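Long-range contacts in VP5 (Halorubrum pleomorphic virus 6, PDB 6QGL), which is a viral envelope protein that probably mediates fusion of the viral membrane with that of its haloarchaeal host: residues 187-192 with 199-204; 49-54 with 145-150; 122-127 with 181-186. All blocks are in the same frame, centred on the assembly; numbering follows the deposited sequence.

How the contacts relate
All three contacts lie in the N-terminal envelope-protein region and on the same side of the chain's centre, their own centres about 17 Å (contacts 1 and 2, and 1 and 3) and about 18 Å (2 and 3) apart. Contact 1 is the hairpin pairing of strands 180-189 and 201-204. Contact 3 lays the earlier part of strand 180-189 on helix 97-140, and the backbone of Phe186 probably hydrogen-bonds that of Tyr204 (N to O 2.9 Å), running the two contacts together. Contact 2 ties the short helix that follows 97-140 to helix 43-66. It touches contact 1 where Thr149 CB packs 3.5 Å from His188 CE1, but only approaches contact 3, to about 5 Å between nearest atoms.

Contact 1 of 3, residues 187-192 with 199-204; sequences RHNTGW and YSVVEY
His188 and Val202 pair through both of their peptide groups, giving the hydrogen-bonded pair at the middle of this antiparallel hairpin: His188 N donates to Val202 O (2.8 Å), and Val202 N returns a bond to His188 O (2.9 Å). Where the first strand gives way to loop, Thr190 N reaches Ser200 O at 3.2 Å, nearly straight (169° at the hydrogen). Of the non-hydrogen-bonded pairs, Asn189 with Val201 lies between these bonded positions and Arg187 with Glu203 beyond the His188 pair.

The charged interaction is a salt bridge on the face shared by those two pairs, Arg187 NH2 to Glu203 OE1 at 2.8 Å. The Arg187 side chain is extended with CG anti to the backbone N (chi1 178°), a course that carries the guanidinium across the end of Glu203. Guanidinium and carboxylate planes stand 83° apart, a single-oxygen grip instead of a flat two-pronged one. Glu203 OE2 is taken by Lys169 of strand 166-174.

Van der Waals packing occupies both faces. Val201 CG2 lies over one face of the Arg187 guanidinium, 3.6 Å from NH1, a place suited to a compact branched side chain. On the opposite face, His188 CB meets Val202 CG1, while the imidazole stacks with Phe151 and binds Asn166 through ND1. Near the loop, a ring edge meets a polar atom: Tyr199 CD1 lies 3.1 Å from the carbonyl oxygen of Trp192.

A carboxylate held between Arg187 and Lys169 would probably stay ionised, linking three adjacent strands by charge as well as by backbone bonding.

Contact 2 of 3, residues 49-54 with 145-150; sequences QLSDSV and LSYITD
Leu50 packs against both Tyr147 and Ile148, its CB directed from helix 43-66 toward the short, weakly bonded helical turn 145-148. That CB lies 4.0 Å from Ile148 CD1 and 4.1 Å from Tyr147 CE2, the latter at the edge of the ring. The two leucine methyls divide likewise, CD1 to the tyrosine and CD2 to the isoleucine. In Ile148, CG1 stands anti to the backbone N (chi1 -163°), and the second torsion then turns CD1 to Leu50. Val137 of helix 97-140 also packs on Leu50 and Ile148, so branched aliphatic side chains suit this buried place.

The loose part is Val54, whose CG2 stays 4.5 Å from Ile148 CD1. Past the tyrosine ring the surroundings turn polar, though Tyr147 OH only packs on Ser51 CB (3.5 Å); it makes a weak hydrogen bond to Arg47 O, while Ser51 OG is bound by Asp222. Solvent lies toward Asp52 and Ser146, which are exposed.

No hydrogen bond joins the two segments. The arrangement is an apolar helix-to-turn contact at the margin of the helical bundle, with short strands 219-221 and 224-226 beside it.

Contact 3 of 3, residues 122-127 with 181-186; sequences SWNETV and FTLLTF
Trp123 and Val127, one helical turn apart, form the apolar centre with Phe186 of the strand. Val127 CG1 packs 3.8 Å from Phe186 CD1, while its other methyl, CG2, sits over the centre of the Trp123 ring. The benzo part of the indole reaches Phe186 CB through CZ2 (4.2 Å), and at the pyrrole side CD1 meets Leu183 CD1 at 3.8 Å.

The indole edge begins the polar rim. With CG anti to the backbone N (chi1 163°), Trp123 presents NE1 to Leu184 O at 2.8 Å, the acceptor lying in the ring plane. Tryptophan thus fills the core and satisfies a strand carbonyl at once.

Farther out, the Asn124 amide clamps the strand with both of its ends: OD1 accepts from Leu184 N at 2.8 Å, and ND2 donates to Thr182 O at 3.0 Å. An amide suits this place, having an acceptor and a donor to match an NH and a C=O of one backbone. ND2 also nears Phe181 CE2 (3.7 Å), amide and ring planes being only 4° apart, and Leu184 crosses at about a right angle, its CB and CG against OD1.

Segments 122-127 and 181-186 run at 41°. Trp232 of helix 229-257 meets Trp123 edge-to-face, Leu168 of the adjacent strand 166-174 touches Val127, and helix 43-66 lies beside Ser122, Glu125 and Thr126, so the contact fastens the four-stranded antiparallel sheet to helix 97-140.

Contact 1 of 3, residues 187-192 with 199-204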
loop_
_atom_site.group_PDB
_atom_site.type_symbol
_atom_site.label_atom_id
_atom_site.label_comp_id
_atom_site.label_asym_id
_atom_site.label_seq_id
_atom_site.Cartn_x
_atom_site.Cartn_y
_atom_site.Cartn_z
ATOM N N ARG A 187 -11.098 -13.037 -18.245
ATOM C CA ARG A 187 -11.607 -12.905 -19.608
ATOM C C ARG A 187 -12.943 -12.164 -19.535
ATOM O O ARG A 187 -13.741 -12.438 -18.640
ATOM C CB ARG A 187 -11.761 -14.281 -20.293
ATOM C CG ARG A 187 -12.330 -14.213 -21.716
ATOM C CD ARG A 187 -12.178 -15.524 -22.458
ATOM N NE ARG A 187 -12.800 -15.482 -23.784
ATOM C CZ ARG A 187 -12.205 -15.055 -24.895
ATOM N NH1 ARG A 187 -12.856 -15.058 -26.048
ATOM N NH2 ARG A 187 -10.954 -14.610 -24.856
ATOM N N HIS A 188 -13.166 -11.213 -20.457
ATOM C CA HIS A 188 -14.389 -10.420 -20.557
ATOM C C HIS A 188 -14.801 -10.288 -22.016
ATOM O O HIS A 188 -14.014 -9.818 -22.836
ATOM C CB HIS A 188 -14.203 -9.029 -19.918
ATOM C CG HIS A 188 -15.405 -8.141 -20.026
ATOM N ND1 HIS A 188 -16.439 -8.215 -19.114
ATOM C CD2 HIS A 188 -15.698 -7.188 -20.942
ATOM C CE1 HIS A 188 -17.325 -7.314 -19.504
ATOM N NE2 HIS A 188 -16.922 -6.667 -20.595
ATOM N N ASN A 189 -16.038 -10.704 -22.326
ATOM C CA ASN A 189 -16.636 -10.604 -23.657
ATOM C C ASN A 189 -18.028 -9.990 -23.523
ATOM O O ASN A 189 -18.855 -10.512 -22.771
ATOM C CB ASN A 189 -16.702 -11.971 -24.356
ATOM C CG ASN A 189 -17.106 -11.891 -25.812
ATOM O OD1 ASN A 189 -16.790 -10.931 -26.523
ATOM N ND2 ASN A 189 -17.810 -12.902 -26.294
ATOM N N THR A 190 -18.286 -8.891 -24.258
ATOM C CA THR A 190 -19.564 -8.165 -24.236
ATOM C C THR A 190 -20.734 -8.977 -24.827
ATOM O O THR A 190 -21.892 -8.670 -24.531
ATOM C CB THR A 190 -19.434 -6.783 -24.883
ATOM O OG1 THR A 190 -19.018 -6.932 -26.239
ATOM C CG2 THR A 190 -18.476 -5.864 -24.122
ATOM N N GLY A 191 -20.430 -10.001 -25.629
ATOM C CA GLY A 191 -21.440 -10.899 -26.177
ATOM C C GLY A 191 -21.675 -10.906 -27.675
ATOM O O GLY A 191 -22.388 -11.785 -28.166
ATOM N N TRP A 192 -21.115 -9.929 -28.412
ATOM C CA TRP A 192 -21.275 -9.840 -29.870
ATOM C C TRP A 192 -20.413 -10.886 -30.576
ATOM O O TRP A 192 -19.460 -11.397 -29.986
ATOM C CB TRP A 192 -20.916 -8.433 -30.379
ATOM C CG TRP A 192 -21.611 -7.326 -29.647
ATOM C CD1 TRP A 192 -21.107 -6.581 -28.624
ATOM C CD2 TRP A 192 -22.955 -6.873 -29.848
ATOM N NE1 TRP A 192 -22.042 -5.673 -28.193
ATOM C CE2 TRP A 192 -23.190 -5.833 -28.921
ATOM C CE3 TRP A 192 -23.983 -7.229 -30.738
ATOM C CZ2 TRP A 192 -24.409 -5.151 -28.851
ATOM C CZ3 TRP A 192 -25.195 -6.560 -30.660
ATOM C CH2 TRP A 192 -25.398 -5.535 -29.728
ATOM N N TYR A 199 -17.962 -5.887 -31.253
ATOM C CA TYR A 199 -17.166 -6.974 -30.663
ATOM C C TYR A 199 -16.035 -6.437 -29.798
ATOM O O TYR A 199 -15.154 -5.733 -30.292
ATOM C CB TYR A 199 -16.623 -7.929 -31.743
ATOM C CG TYR A 199 -15.915 -9.159 -31.206
ATOM C CD1 TYR A 199 -16.625 -10.171 -30.566
ATOM C CD2 TYR A 199 -14.550 -9.345 -31.402
ATOM C CE1 TYR A 199 -15.987 -11.323 -30.104
ATOM C CE2 TYR A 199 -13.902 -10.495 -30.950
ATOM C CZ TYR A 199 -14.625 -11.480 -30.296
ATOM O OH TYR A 199 -13.991 -12.613 -29.838
ATOM N N SER A 200 -16.119 -6.716 -28.491
ATOM C CA SER A 200 -15.153 -6.274 -27.495
ATOM C C SER A 200 -14.813 -7.438 -26.564
ATOM O O SER A 200 -15.695 -7.974 -25.885
ATOM C CB SER A 200 -15.711 -5.087 -26.713
ATOM O OG SER A 200 -14.779 -4.584 -25.772
ATOM N N VAL A 201 -13.535 -7.849 -26.571
ATOM C CA VAL A 201 -13.020 -8.939 -25.743
ATOM C C VAL A 201 -11.639 -8.583 -25.170
ATOM O O VAL A 201 -10.799 -8.020 -25.875
ATOM C CB VAL A 201 -13.053 -10.327 -26.459
ATOM C CG1 VAL A 201 -12.167 -10.350 -27.701
ATOM C CG2 VAL A 201 -12.683 -11.472 -25.513
ATOM N N VAL A 202 -11.440 -8.870 -23.875
ATOM C CA VAL A 202 -10.183 -8.674 -23.161
ATOM C C VAL A 202 -9.897 -9.922 -22.317
ATOM O O VAL A 202 -10.819 -10.516 -21.760
ATOM C CB VAL A 202 -10.099 -7.338 -22.364
ATOM C CG1 VAL A 202 -10.873 -7.389 -21.046
ATOM C CG2 VAL A 202 -8.647 -6.921 -22.130
ATOM N N GLU A 203 -8.636 -10.350 -22.284
ATOM C CA GLU A 203 -8.191 -11.501 -21.504
ATOM C C GLU A 203 -6.785 -11.217 -21.020
ATOM O O GLU A 203 -5.890 -11.031 -21.845
ATOM C CB GLU A 203 -8.260 -12.804 -22.318
ATOM C CG GLU A 203 -8.061 -14.044 -21.458
ATOM C CD GLU A 203 -8.157 -15.387 -22.156
ATOM O OE1 GLU A 203 -8.923 -15.507 -23.139
ATOM O OE2 GLU A 203 -7.475 -16.332 -21.699
ATOM N N TYR A 204 -6.600 -11.130 -19.689
ATOM C CA TYR A 204 -5.304 -10.826 -19.081
ATOM C C TYR A 204 -5.197 -11.254 -17.609
ATOM O O TYR A 204 -6.177 -11.698 -17.004
ATOM C CB TYR A 204 -4.956 -9.326 -19.253
ATOM C CG TYR A 204 -5.811 -8.372 -18.448
ATOM C CD1 TYR A 204 -7.092 -8.025 -18.869
ATOM C CD2 TYR A 204 -5.310 -7.749 -17.307
ATOM C CE1 TYR A 204 -7.875 -7.134 -18.141
ATOM C CE2 TYR A 204 -6.081 -6.851 -16.575
ATOM C CZ TYR A 204 -7.363 -6.549 -16.994
ATOM O OH TYR A 204 -8.115 -5.662 -16.265
#

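Contact 2 of 3, residues 49-54 with 145-150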
loop_
_atom_site.group_PDB
_atom_site.type_symbol
_atom_site.label_atom_id
_atom_site.label_comp_id
_atom_site.label_asym_id
_atom_site.label_seq_id
_atom_site.Cartn_x
_atom_site.Cartn_y
_atom_site.Cartn_z
ATOM N N GLN A 49 -22.701 1.606 -3.392
ATOM C CA GLN A 49 -22.037 0.498 -2.705
ATOM C C GLN A 49 -21.014 -0.202 -3.596
ATOM O O GLN A 49 -19.947 -0.575 -3.101
ATOM C CB GLN A 49 -23.049 -0.493 -2.114
ATOM C CG GLN A 49 -23.795 0.078 -0.904
ATOM C CD GLN A 49 -24.718 -0.882 -0.189
ATOM O OE1 GLN A 49 -24.826 -2.072 -0.510
ATOM N NE2 GLN A 49 -25.402 -0.375 0.827
ATOM N N LEU A 50 -21.309 -0.344 -4.910
ATOM C CA LEU A 50 -20.375 -0.960 -5.863
ATOM C C LEU A 50 -19.173 -0.053 -6.102
ATOM O O LEU A 50 -18.045 -0.544 -6.141
ATOM C CB LEU A 50 -21.041 -1.301 -7.203
ATOM C CG LEU A 50 -22.142 -2.354 -7.205
ATOM C CD1 LEU A 50 -22.887 -2.318 -8.504
ATOM C CD2 LEU A 50 -21.601 -3.747 -6.930
ATOM N N SER A 51 -19.415 1.270 -6.248
ATOM C CA SER A 51 -18.374 2.282 -6.445
ATOM C C SER A 51 -17.432 2.305 -5.242
ATOM O O SER A 51 -16.215 2.331 -5.433
ATOM C CB SER A 51 -18.994 3.660 -6.668
ATOM O OG SER A 51 -17.999 4.663 -6.796
ATOM N N ASP A 52 -17.997 2.239 -4.015
ATOM C CA ASP A 52 -17.251 2.216 -2.756
ATOM C C ASP A 52 -16.360 0.990 -2.634
ATOM O O ASP A 52 -15.236 1.116 -2.153
ATOM C CB ASP A 52 -18.201 2.316 -1.554
ATOM C CG ASP A 52 -18.866 3.669 -1.386
ATOM O OD1 ASP A 52 -18.380 4.653 -1.991
ATOM O OD2 ASP A 52 -19.877 3.745 -0.656
ATOM N N SER A 53 -16.852 -0.186 -3.083
ATOM C CA SER A 53 -16.104 -1.444 -3.061
ATOM C C SER A 53 -14.901 -1.385 -4.000
ATOM O O SER A 53 -13.823 -1.851 -3.630
ATOM C CB SER A 53 -17.002 -2.620 -3.423
ATOM O OG SER A 53 -17.913 -2.899 -2.374
ATOM N N VAL A 54 -15.084 -0.788 -5.199
ATOM C CA VAL A 54 -14.033 -0.615 -6.208
ATOM C C VAL A 54 -12.944 0.320 -5.653
ATOM O O VAL A 54 -11.762 -0.029 -5.697
ATOM C CB VAL A 54 -14.616 -0.133 -7.566
ATOM C CG1 VAL A 54 -13.522 0.370 -8.505
ATOM C CG2 VAL A 54 -15.433 -1.235 -8.233
ATOM N N LEU A 145 -24.957 -3.693 -16.655
ATOM C CA LEU A 145 -23.614 -4.272 -16.618
ATOM C C LEU A 145 -22.561 -3.241 -16.997
ATOM O O LEU A 145 -21.430 -3.328 -16.520
ATOM C CB LEU A 145 -23.505 -5.489 -17.543
ATOM C CG LEU A 145 -24.144 -6.783 -17.057
ATOM C CD1 LEU A 145 -24.269 -7.760 -18.182
ATOM C CD2 LEU A 145 -23.343 -7.416 -15.936
ATOM N N SER A 146 -22.944 -2.245 -17.826
ATOM C CA SER A 146 -22.088 -1.138 -18.258
ATOM C C SER A 146 -21.575 -0.326 -17.062
ATOM O O SER A 146 -20.573 0.379 -17.189
ATOM C CB SER A 146 -22.839 -0.228 -19.225
ATOM O OG SER A 146 -23.964 0.372 -18.606
ATOM N N TYR A 147 -22.251 -0.433 -15.903
ATOM C CA TYR A 147 -21.836 0.269 -14.697
ATOM C C TYR A 147 -20.642 -0.405 -14.007
ATOM O O TYR A 147 -19.731 0.295 -13.556
ATOM C CB TYR A 147 -23.006 0.449 -13.704
ATOM C CG TYR A 147 -22.608 1.273 -12.498
ATOM C CD1 TYR A 147 -22.607 2.665 -12.550
ATOM C CD2 TYR A 147 -22.135 0.664 -11.336
ATOM C CE1 TYR A 147 -22.172 3.429 -11.469
ATOM C CE2 TYR A 147 -21.693 1.417 -10.252
ATOM C CZ TYR A 147 -21.724 2.801 -10.319
ATOM O OH TYR A 147 -21.314 3.552 -9.248
ATOM N N ILE A 148 -20.672 -1.749 -13.889
ATOM C CA ILE A 148 -19.675 -2.546 -13.169
ATOM C C ILE A 148 -18.581 -3.164 -14.080
ATOM O O ILE A 148 -17.461 -3.376 -13.611
ATOM C CB ILE A 148 -20.406 -3.610 -12.285
ATOM C CG1 ILE A 148 -19.484 -4.198 -11.187
ATOM C CG2 ILE A 148 -21.089 -4.714 -13.108
ATOM C CD1 ILE A 148 -19.013 -3.206 -10.112
ATOM N N THR A 149 -18.898 -3.467 -15.348
ATOM C CA THR A 149 -17.913 -4.024 -16.277
ATOM C C THR A 149 -17.822 -3.136 -17.512
ATOM O O THR A 149 -18.584 -3.318 -18.464
ATOM C CB THR A 149 -18.184 -5.506 -16.609
ATOM O OG1 THR A 149 -19.475 -5.640 -17.198
ATOM C CG2 THR A 149 -18.032 -6.433 -15.411
ATOM N N ASP A 150 -16.920 -2.144 -17.472
ATOM C CA ASP A 150 -16.683 -1.234 -18.595
ATOM C C ASP A 150 -15.227 -1.345 -19.022
ATOM O O ASP A 150 -14.328 -0.901 -18.303
ATOM C CB ASP A 150 -17.069 0.222 -18.260
ATOM C CG ASP A 150 -16.893 1.223 -19.397
ATOM O OD1 ASP A 150 -16.502 0.804 -20.514
ATOM O OD2 ASP A 150 -17.151 2.422 -19.172
#

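Contact 3 of 3, residues 122-127 with 181-186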
loop_
_atom_site.group_PDB
_atom_site.type_symbol
_atom_site.label_atom_id
_atom_site.label_comp_id
_atom_site.label_asym_id
_atom_site.label_seq_id
_atom_site.Cartn_x
_atom_site.Cartn_y
_atom_site.Cartn_z
ATOM N N SER A 122 -3.933 -11.758 -4.107
ATOM C CA SER A 122 -4.619 -10.461 -4.095
ATOM C C SER A 122 -5.249 -10.123 -5.451
ATOM O O SER A 122 -6.305 -9.486 -5.475
ATOM C CB SER A 122 -3.706 -9.343 -3.596
ATOM O OG SER A 122 -2.827 -8.864 -4.598
ATOM N N TRP A 123 -4.627 -10.575 -6.568
ATOM C CA TRP A 123 -5.172 -10.395 -7.918
ATOM C C TRP A 123 -6.440 -11.236 -8.023
ATOM O O TRP A 123 -7.479 -10.722 -8.432
ATOM C CB TRP A 123 -4.159 -10.813 -9.007
ATOM C CG TRP A 123 -4.783 -11.042 -10.356
ATOM C CD1 TRP A 123 -5.144 -12.242 -10.900
ATOM C CD2 TRP A 123 -5.197 -10.037 -11.291
ATOM N NE1 TRP A 123 -5.738 -12.047 -12.125
ATOM C CE2 TRP A 123 -5.760 -10.706 -12.402
ATOM C CE3 TRP A 123 -5.114 -8.634 -11.313
ATOM C CZ2 TRP A 123 -6.258 -10.019 -13.515
ATOM C CZ3 TRP A 123 -5.600 -7.957 -12.419
ATOM C CH2 TRP A 123 -6.175 -8.646 -13.497
ATOM N N ASN A 124 -6.350 -12.522 -7.621
ATOM C CA ASN A 124 -7.454 -13.478 -7.622
ATOM C C ASN A 124 -8.657 -12.954 -6.866
ATOM O O ASN A 124 -9.772 -13.072 -7.373
ATOM C CB ASN A 124 -7.003 -14.826 -7.061
ATOM C CG ASN A 124 -6.148 -15.632 -8.020
ATOM O OD1 ASN A 124 -5.897 -15.251 -9.175
ATOM N ND2 ASN A 124 -5.692 -16.782 -7.561
ATOM N N GLU A 125 -8.437 -12.328 -5.690
ATOM C CA GLU A 125 -9.516 -11.747 -4.891
ATOM C C GLU A 125 -10.172 -10.552 -5.598
ATOM O O GLU A 125 -11.398 -10.444 -5.578
ATOM C CB GLU A 125 -9.029 -11.371 -3.481
ATOM C CG GLU A 125 -10.149 -11.085 -2.489
ATOM C CD GLU A 125 -11.245 -12.130 -2.372
ATOM O OE1 GLU A 125 -10.918 -13.327 -2.190
ATOM O OE2 GLU A 125 -12.434 -11.749 -2.462
ATOM N N THR A 126 -9.360 -9.678 -6.240
ATOM C CA THR A 126 -9.841 -8.500 -6.978
ATOM C C THR A 126 -10.798 -8.954 -8.089
ATOM O O THR A 126 -11.908 -8.436 -8.226
ATOM C CB THR A 126 -8.638 -7.716 -7.569
ATOM O OG1 THR A 126 -7.701 -7.406 -6.536
ATOM C CG2 THR A 126 -9.059 -6.441 -8.293
ATOM N N VAL A 127 -10.349 -9.954 -8.842
ATOM C CA VAL A 127 -11.001 -10.569 -9.989
ATOM C C VAL A 127 -12.239 -11.396 -9.562
ATOM O O VAL A 127 -13.248 -11.357 -10.267
ATOM C CB VAL A 127 -9.908 -11.347 -10.765
ATOM C CG1 VAL A 127 -10.458 -12.113 -11.949
ATOM C CG2 VAL A 127 -8.838 -10.382 -11.237
ATOM N N PHE A 181 0.212 -23.321 -8.435
ATOM C CA PHE A 181 -0.732 -22.324 -7.937
ATOM C C PHE A 181 -1.714 -21.961 -9.041
ATOM O O PHE A 181 -1.311 -21.774 -10.192
ATOM C CB PHE A 181 -0.011 -21.069 -7.410
ATOM C CG PHE A 181 -0.927 -20.026 -6.807
ATOM C CD1 PHE A 181 -1.378 -20.148 -5.498
ATOM C CD2 PHE A 181 -1.339 -18.926 -7.548
ATOM C CE1 PHE A 181 -2.241 -19.195 -4.948
ATOM C CE2 PHE A 181 -2.211 -17.983 -7.001
ATOM C CZ PHE A 181 -2.644 -18.115 -5.701
ATOM N N THR A 182 -3.001 -21.857 -8.689
ATOM C CA THR A 182 -4.038 -21.486 -9.641
ATOM C C THR A 182 -4.208 -19.968 -9.667
ATOM O O THR A 182 -4.771 -19.382 -8.735
ATOM C CB THR A 182 -5.346 -22.263 -9.394
ATOM O OG1 THR A 182 -5.091 -23.664 -9.477
ATOM C CG2 THR A 182 -6.434 -21.899 -10.388
ATOM N N LEU A 183 -3.698 -19.342 -10.735
ATOM C CA LEU A 183 -3.835 -17.913 -10.998
ATOM C C LEU A 183 -5.084 -17.765 -11.864
ATOM O O LEU A 183 -5.285 -18.551 -12.794
ATOM C CB LEU A 183 -2.587 -17.372 -11.729
ATOM C CG LEU A 183 -2.632 -15.934 -12.278
ATOM C CD1 LEU A 183 -2.510 -14.902 -11.166
ATOM C CD2 LEU A 183 -1.550 -15.715 -13.306
ATOM N N LEU A 184 -5.943 -16.794 -11.537
ATOM C CA LEU A 184 -7.160 -16.588 -12.313
ATOM C C LEU A 184 -6.907 -15.607 -13.440
ATOM O O LEU A 184 -6.467 -14.483 -13.198
ATOM C CB LEU A 184 -8.342 -16.136 -11.432
ATOM C CG LEU A 184 -8.787 -17.080 -10.305
ATOM C CD1 LEU A 184 -9.816 -16.419 -9.425
ATOM C CD2 LEU A 184 -9.329 -18.398 -10.844
ATOM N N THR A 185 -7.126 -16.055 -14.678
ATOM C CA THR A 185 -6.991 -15.218 -15.858
ATOM C C THR A 185 -8.363 -14.625 -16.114
ATOM O O THR A 185 -9.343 -15.361 -16.278
ATOM C CB THR A 185 -6.404 -16.003 -17.034
ATOM O OG1 THR A 185 -5.067 -16.353 -16.696
ATOM C CG2 THR A 185 -6.398 -15.203 -18.333
ATOM N N PHE A 186 -8.438 -13.294 -16.099
ATOM C CA PHE A 186 -9.687 -12.586 -16.310
ATOM C C PHE A 186 -10.002 -12.414 -17.788
ATOM O O PHE A 186 -9.290 -11.697 -18.490
ATOM C CB PHE A 186 -9.678 -11.228 -15.584
ATOM C CG PHE A 186 -10.952 -10.450 -15.793
ATOM C CD1 PHE A 186 -12.091 -10.734 -15.048
ATOM C CD2 PHE A 186 -11.028 -9.458 -16.762
ATOM C CE1 PHE A 186 -13.280 -10.037 -15.266
ATOM C CE2 PHE A 186 -12.219 -8.776 -16.987
ATOM C CZ PHE A 186 -13.337 -9.062 -16.234
#